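Local coordinates for protein open reading frame 2 (Aeromonas sobria, PDB 3WQB) that probably acts as a chaperone that assists the maturation of a subtilisin-like serine protease of the same bacterium, at residues F104-S107 and A112-E115; T120-I125 and V136-S141. All coordinates share one frame; numbering follows the deposited sequence.

Contact 1 (F104-S107 and A112-E115)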
loop_
_atom_site.group_PDB
_atom_site.type_symbol
_atom_site.label_atom_id
_atom_site.label_comp_id
_atom_site.label_asym_id
_atom_site.label_seq_id
_atom_site.Cartn_x
_atom_site.Cartn_y
_atom_site.Cartn_z
ATOM N N PHE B 104 -29.091 4.933 -14.255
ATOM C CA PHE B 104 -28.404 3.775 -13.683
ATOM C C PHE B 104 -27.339 3.290 -14.654
ATOM O O PHE B 104 -27.640 2.947 -15.802
ATOM C CB PHE B 104 -29.386 2.636 -13.372
ATOM C CG PHE B 104 -28.726 1.397 -12.808
ATOM C CD1 PHE B 104 -28.694 1.175 -11.436
ATOM C CD2 PHE B 104 -28.139 0.455 -13.656
ATOM C CE1 PHE B 104 -28.086 0.036 -10.907
ATOM C CE2 PHE B 104 -27.526 -0.688 -13.140
ATOM C CZ PHE B 104 -27.500 -0.900 -11.766
ATOM N N LYS B 105 -26.093 3.259 -14.185
ATOM C CA LYS B 105 -24.975 2.833 -15.020
ATOM C C LYS B 105 -24.568 1.385 -14.764
ATOM O O LYS B 105 -24.465 0.585 -15.697
ATOM C CB LYS B 105 -23.776 3.767 -14.819
ATOM C CG LYS B 105 -23.946 5.167 -15.417
ATOM C CD LYS B 105 -23.455 5.253 -16.863
ATOM C CE LYS B 105 -24.541 4.891 -17.866
ATOM N NZ LYS B 105 -24.046 4.913 -19.270
ATOM N N GLN B 106 -24.334 1.062 -13.495
ATOM C CA GLN B 106 -23.828 -0.249 -13.089
ATOM C C GLN B 106 -23.864 -0.343 -11.572
ATOM O O GLN B 106 -24.110 0.648 -10.885
ATOM C CB GLN B 106 -22.387 -0.454 -13.576
ATOM C CG GLN B 106 -21.373 0.470 -12.891
ATOM C CD GLN B 106 -20.015 0.416 -13.536
ATOM O OE1 GLN B 106 -19.265 -0.554 -13.368
ATOM N NE2 GLN B 106 -19.683 1.460 -14.290
ATOM N N SER B 107 -23.600 -1.533 -11.047
ATOM C CA SER B 107 -23.490 -1.708 -9.610
ATOM C C SER B 107 -22.469 -2.769 -9.240
ATOM O O SER B 107 -22.102 -3.621 -10.058
ATOM C CB SER B 107 -24.849 -2.037 -8.988
ATOM O OG SER B 107 -25.285 -3.334 -9.367
ATOM N N ALA B 112 -24.665 1.186 -6.157
ATOM C CA ALA B 112 -24.939 1.530 -7.534
ATOM C C ALA B 112 -24.271 2.840 -7.928
ATOM O O ALA B 112 -24.137 3.749 -7.108
ATOM C CB ALA B 112 -26.440 1.619 -7.763
ATOM N N LEU B 113 -23.859 2.904 -9.188
ATOM C CA LEU B 113 -23.352 4.116 -9.806
ATOM C C LEU B 113 -24.451 4.696 -10.687
ATOM O O LEU B 113 -24.922 4.041 -11.627
ATOM C CB LEU B 113 -22.105 3.818 -10.643
ATOM C CG LEU B 113 -20.768 3.619 -9.921
ATOM C CD1 LEU B 113 -20.752 2.395 -9.006
ATOM C CD2 LEU B 113 -19.648 3.526 -10.934
ATOM N N LEU B 114 -24.881 5.904 -10.347
ATOM C CA LEU B 114 -25.902 6.618 -11.102
ATOM C C LEU B 114 -25.283 7.876 -11.688
ATOM O O LEU B 114 -24.518 8.573 -11.021
ATOM C CB LEU B 114 -27.091 6.975 -10.200
ATOM C CG LEU B 114 -27.677 5.908 -9.265
ATOM C CD1 LEU B 114 -28.788 6.520 -8.424
ATOM C CD2 LEU B 114 -28.193 4.677 -10.015
ATOM N N GLU B 115 -25.595 8.163 -12.945
ATOM C CA GLU B 115 -25.027 9.338 -13.590
ATOM C C GLU B 115 -26.066 10.442 -13.736
ATOM O O GLU B 115 -27.214 10.191 -14.117
ATOM C CB GLU B 115 -24.403 8.976 -14.937
ATOM C CG GLU B 115 -23.426 10.024 -15.469
ATOM C CD GLU B 115 -22.600 9.532 -16.649
ATOM O OE1 GLU B 115 -21.427 9.947 -16.760
ATOM O OE2 GLU B 115 -23.115 8.730 -17.460
#

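Contact 2 (T120-I125 and V136-S141)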
loop_
_atom_site.group_PDB
_atom_site.type_symbol
_atom_site.label_atom_id
_atom_site.label_comp_id
_atom_site.label_asym_id
_atom_site.label_seq_id
_atom_site.Cartn_x
_atom_site.Cartn_y
_atom_site.Cartn_z
ATOM N N THR B 120 -28.024 18.981 -14.042
ATOM C CA THR B 120 -28.441 18.471 -12.733
ATOM C C THR B 120 -27.584 19.037 -11.602
ATOM O O THR B 120 -26.357 19.059 -11.697
ATOM C CB THR B 120 -28.391 16.923 -12.687
ATOM O OG1 THR B 120 -29.091 16.380 -13.814
ATOM C CG2 THR B 120 -29.018 16.391 -11.405
ATOM N N ASP B 121 -28.247 19.503 -10.548
ATOM C CA ASP B 121 -27.579 19.907 -9.318
ATOM C C ASP B 121 -27.445 18.674 -8.429
ATOM O O ASP B 121 -28.408 18.249 -7.781
ATOM C CB ASP B 121 -28.367 21.018 -8.607
ATOM C CG ASP B 121 -27.760 21.414 -7.258
ATOM O OD1 ASP B 121 -26.680 20.900 -6.886
ATOM O OD2 ASP B 121 -28.376 22.244 -6.555
ATOM N N LEU B 122 -26.243 18.104 -8.407
ATOM C CA LEU B 122 -25.990 16.867 -7.668
ATOM C C LEU B 122 -26.131 17.027 -6.160
ATOM O O LEU B 122 -26.564 16.096 -5.482
ATOM C CB LEU B 122 -24.618 16.280 -8.018
ATOM C CG LEU B 122 -24.536 15.496 -9.330
ATOM C CD1 LEU B 122 -24.258 16.428 -10.512
ATOM C CD2 LEU B 122 -23.460 14.428 -9.239
ATOM N N ASN B 123 -25.777 18.198 -5.635
ATOM C CA ASN B 123 -25.937 18.461 -4.208
ATOM C C ASN B 123 -27.391 18.445 -3.746
ATOM O O ASN B 123 -27.681 17.949 -2.661
ATOM C CB ASN B 123 -25.246 19.761 -3.781
ATOM C CG ASN B 123 -24.087 19.519 -2.822
ATOM O OD1 ASN B 123 -23.916 18.417 -2.291
ATOM N ND2 ASN B 123 -23.291 20.551 -2.589
ATOM N N ALA B 124 -28.290 18.976 -4.575
ATOM C CA ALA B 124 -29.723 18.926 -4.293
ATOM C C ALA B 124 -30.238 17.488 -4.328
ATOM O O ALA B 124 -31.028 17.098 -3.478
ATOM C CB ALA B 124 -30.507 19.809 -5.263
ATOM N N ILE B 125 -29.775 16.704 -5.303
ATOM C CA ILE B 125 -30.140 15.288 -5.402
ATOM C C ILE B 125 -29.661 14.510 -4.170
ATOM O O ILE B 125 -30.422 13.726 -3.593
ATOM C CB ILE B 125 -29.592 14.634 -6.708
ATOM C CG1 ILE B 125 -30.172 15.315 -7.961
ATOM C CG2 ILE B 125 -29.846 13.114 -6.727
ATOM C CD1 ILE B 125 -31.677 15.141 -8.161
ATOM N N VAL B 136 -25.592 8.085 0.222
ATOM C CA VAL B 136 -25.174 8.573 -1.092
ATOM C C VAL B 136 -23.808 9.261 -1.005
ATOM O O VAL B 136 -23.494 9.910 -0.012
ATOM C CB VAL B 136 -26.250 9.529 -1.703
ATOM C CG1 VAL B 136 -26.564 10.696 -0.762
ATOM C CG2 VAL B 136 -25.833 10.048 -3.077
ATOM N N GLN B 137 -23.002 9.106 -2.053
ATOM C CA GLN B 137 -21.731 9.806 -2.161
ATOM C C GLN B 137 -21.609 10.402 -3.559
ATOM O O GLN B 137 -21.755 9.698 -4.562
ATOM C CB GLN B 137 -20.551 8.860 -1.871
ATOM C CG GLN B 137 -19.163 9.524 -1.902
ATOM C CD GLN B 137 -18.023 8.520 -1.779
ATOM O OE1 GLN B 137 -18.183 7.347 -2.095
ATOM N NE2 GLN B 137 -16.869 8.980 -1.309
ATOM N N ILE B 138 -21.378 11.709 -3.615
ATOM C CA ILE B 138 -21.076 12.382 -4.874
ATOM C C ILE B 138 -19.623 12.089 -5.227
ATOM O O ILE B 138 -18.721 12.372 -4.432
ATOM C CB ILE B 138 -21.285 13.912 -4.759
ATOM C CG1 ILE B 138 -22.744 14.215 -4.401
ATOM C CG2 ILE B 138 -20.890 14.608 -6.061
ATOM C CD1 ILE B 138 -23.008 15.632 -3.921
ATOM N N GLU B 139 -19.392 11.499 -6.397
ATOM C CA GLU B 139 -18.016 11.193 -6.792
ATOM C C GLU B 139 -17.210 12.450 -7.107
ATOM O O GLU B 139 -17.587 13.253 -7.966
ATOM C CB GLU B 139 -17.945 10.223 -7.968
ATOM C CG GLU B 139 -16.504 10.020 -8.437
ATOM C CD GLU B 139 -16.354 8.951 -9.482
ATOM O OE1 GLU B 139 -17.090 8.975 -10.487
ATOM O OE2 GLU B 139 -15.462 8.104 -9.309
ATOM N N LEU B 140 -16.102 12.597 -6.399
ATOM C CA LEU B 140 -15.157 13.677 -6.628
ATOM C C LEU B 140 -13.868 13.051 -7.139
ATOM O O LEU B 140 -13.124 12.420 -6.378
ATOM C CB LEU B 140 -14.930 14.481 -5.344
ATOM C CG LEU B 140 -16.193 15.054 -4.679
ATOM C CD1 LEU B 140 -15.854 15.746 -3.358
ATOM C CD2 LEU B 140 -16.965 16.000 -5.612
ATOM N N SER B 141 -13.628 13.219 -8.435
ATOM C CA SER B 141 -12.540 12.545 -9.134
ATOM C C SER B 141 -11.274 13.383 -9.129
ATOM O O SER B 141 -11.307 14.577 -8.846
ATOM C CB SER B 141 -12.954 12.237 -10.573
ATOM O OG SER B 141 -13.046 13.431 -11.328
#

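Contact 1 (F104-S107 and A112-E115)
The turn-linked strands 104-107 and 112-115 are joined by two backbone hydrogen bonds, both ending on L113. L113 N gives a nearly straight bond to Q106 O (2.8 Å, 173° at the hydrogen), and L113 O receives K105 N at 2.9 Å. K105 and Q106 therefore share one partner, which makes a classic beta bulge: the register slips by one between the F104-L114 and Q106-L113 pairs. K105 CB lies only 3.4 Å from L113 O. Bent twice beyond CB, the lysine chain passes obliquely over the side chain of E115, its CG against E115 CB and its CD 3.5 Å from E115 OE2. The ammonium NZ stays 4.3 Å from that oxygen, beyond a salt bridge; the stronger partner of E115 is R65, which pairs with OE1.

Packing divides between the two faces of the hairpin. On one lie F104, S107, A112 and L114. With CG anti to the backbone N (chi1 179°), the F104 ring runs forward along its own strand; CD1 meets L114 CD2 at 3.8 Å and CE1 meets A112 CB at 3.9 Å, both obliquely to the ring. Helix 90-98 covers this face, contributing K94 to a cation-pi contact with F104 and D90 as acceptor for S107 OG. On the other face Q106 and L113 lie side by side, the amide NE2 3.9 Å from L113 CD2, and the neighbouring protein packs against both.

The two crossing bonds thus tie L113 to the bulge, while A112 and L114 bond to strand 83-87 on the other side. The bulge turns K105 over strand 112-115, where its attraction to E115 is probably modest; apolar and aliphatic packing on both faces accompanies the backbone bonds.

Contact 2 (T120-I125 and V136-S141)
N123 and L122, which both touch I138, stand in the first turn of a helix capped by D121. At the N-cap, D121 OD1 accepts from N123 N (3.1 Å, bent to 122°) and from A124 N (3.4 Å); both bonds are weak, but L63 N adds a third donor to the same oxygen. The helical bond from I125 N to D121 O follows at 3.2 Å.

No hydrogen bond crosses to strand 136-141; I138 makes the contact through its two methyl ends. Its CG1 stands anti to the carbonyl carbon (chi1 -60°) and the chain is extended beyond it, which carries CD1 to the helix. There CD1 lies 3.4 Å from N123 OD1, the two side chains crossing at about a right angle, and 3.9 Å from L122 O. The other branch, CG2, meets L122 CD2 at 4.1 Å. L84 touches both L122 and I138, while L63, V34 and A126 also pack on I138, closing a buried apolar cluster.

The helix lies against a strand of the antiparallel sheet, and strand 83-87 sits between 136-141 and the strand that precedes the helix. This is the second split beta-alpha-beta unit of a ferredoxin-like fold, as in subtilisin propeptides.

In the fold
Both contacts reach the same antiparallel sheet, their centres 13 Å apart and their nearest atoms about 6 Å apart. Contact 1 pairs the outermost strand 102-108 with 111-116 in a partly exposed hairpin; contact 2 lies near the centre of the chain and seats helix 122-131 on strand 136-141. Strand 83-87 runs between 111-116 and 136-141, joining the two sites. Their chemistry follows their place: backbone hydrogen bonds and a bulge near the sheet edge, buried side-chain packing with no crossing hydrogen bond inside. The other protein's chain packs on contact 1 but also hydrogen-bonds to strand 136-141, at Q137, E139 and S141, which do not meet the helix.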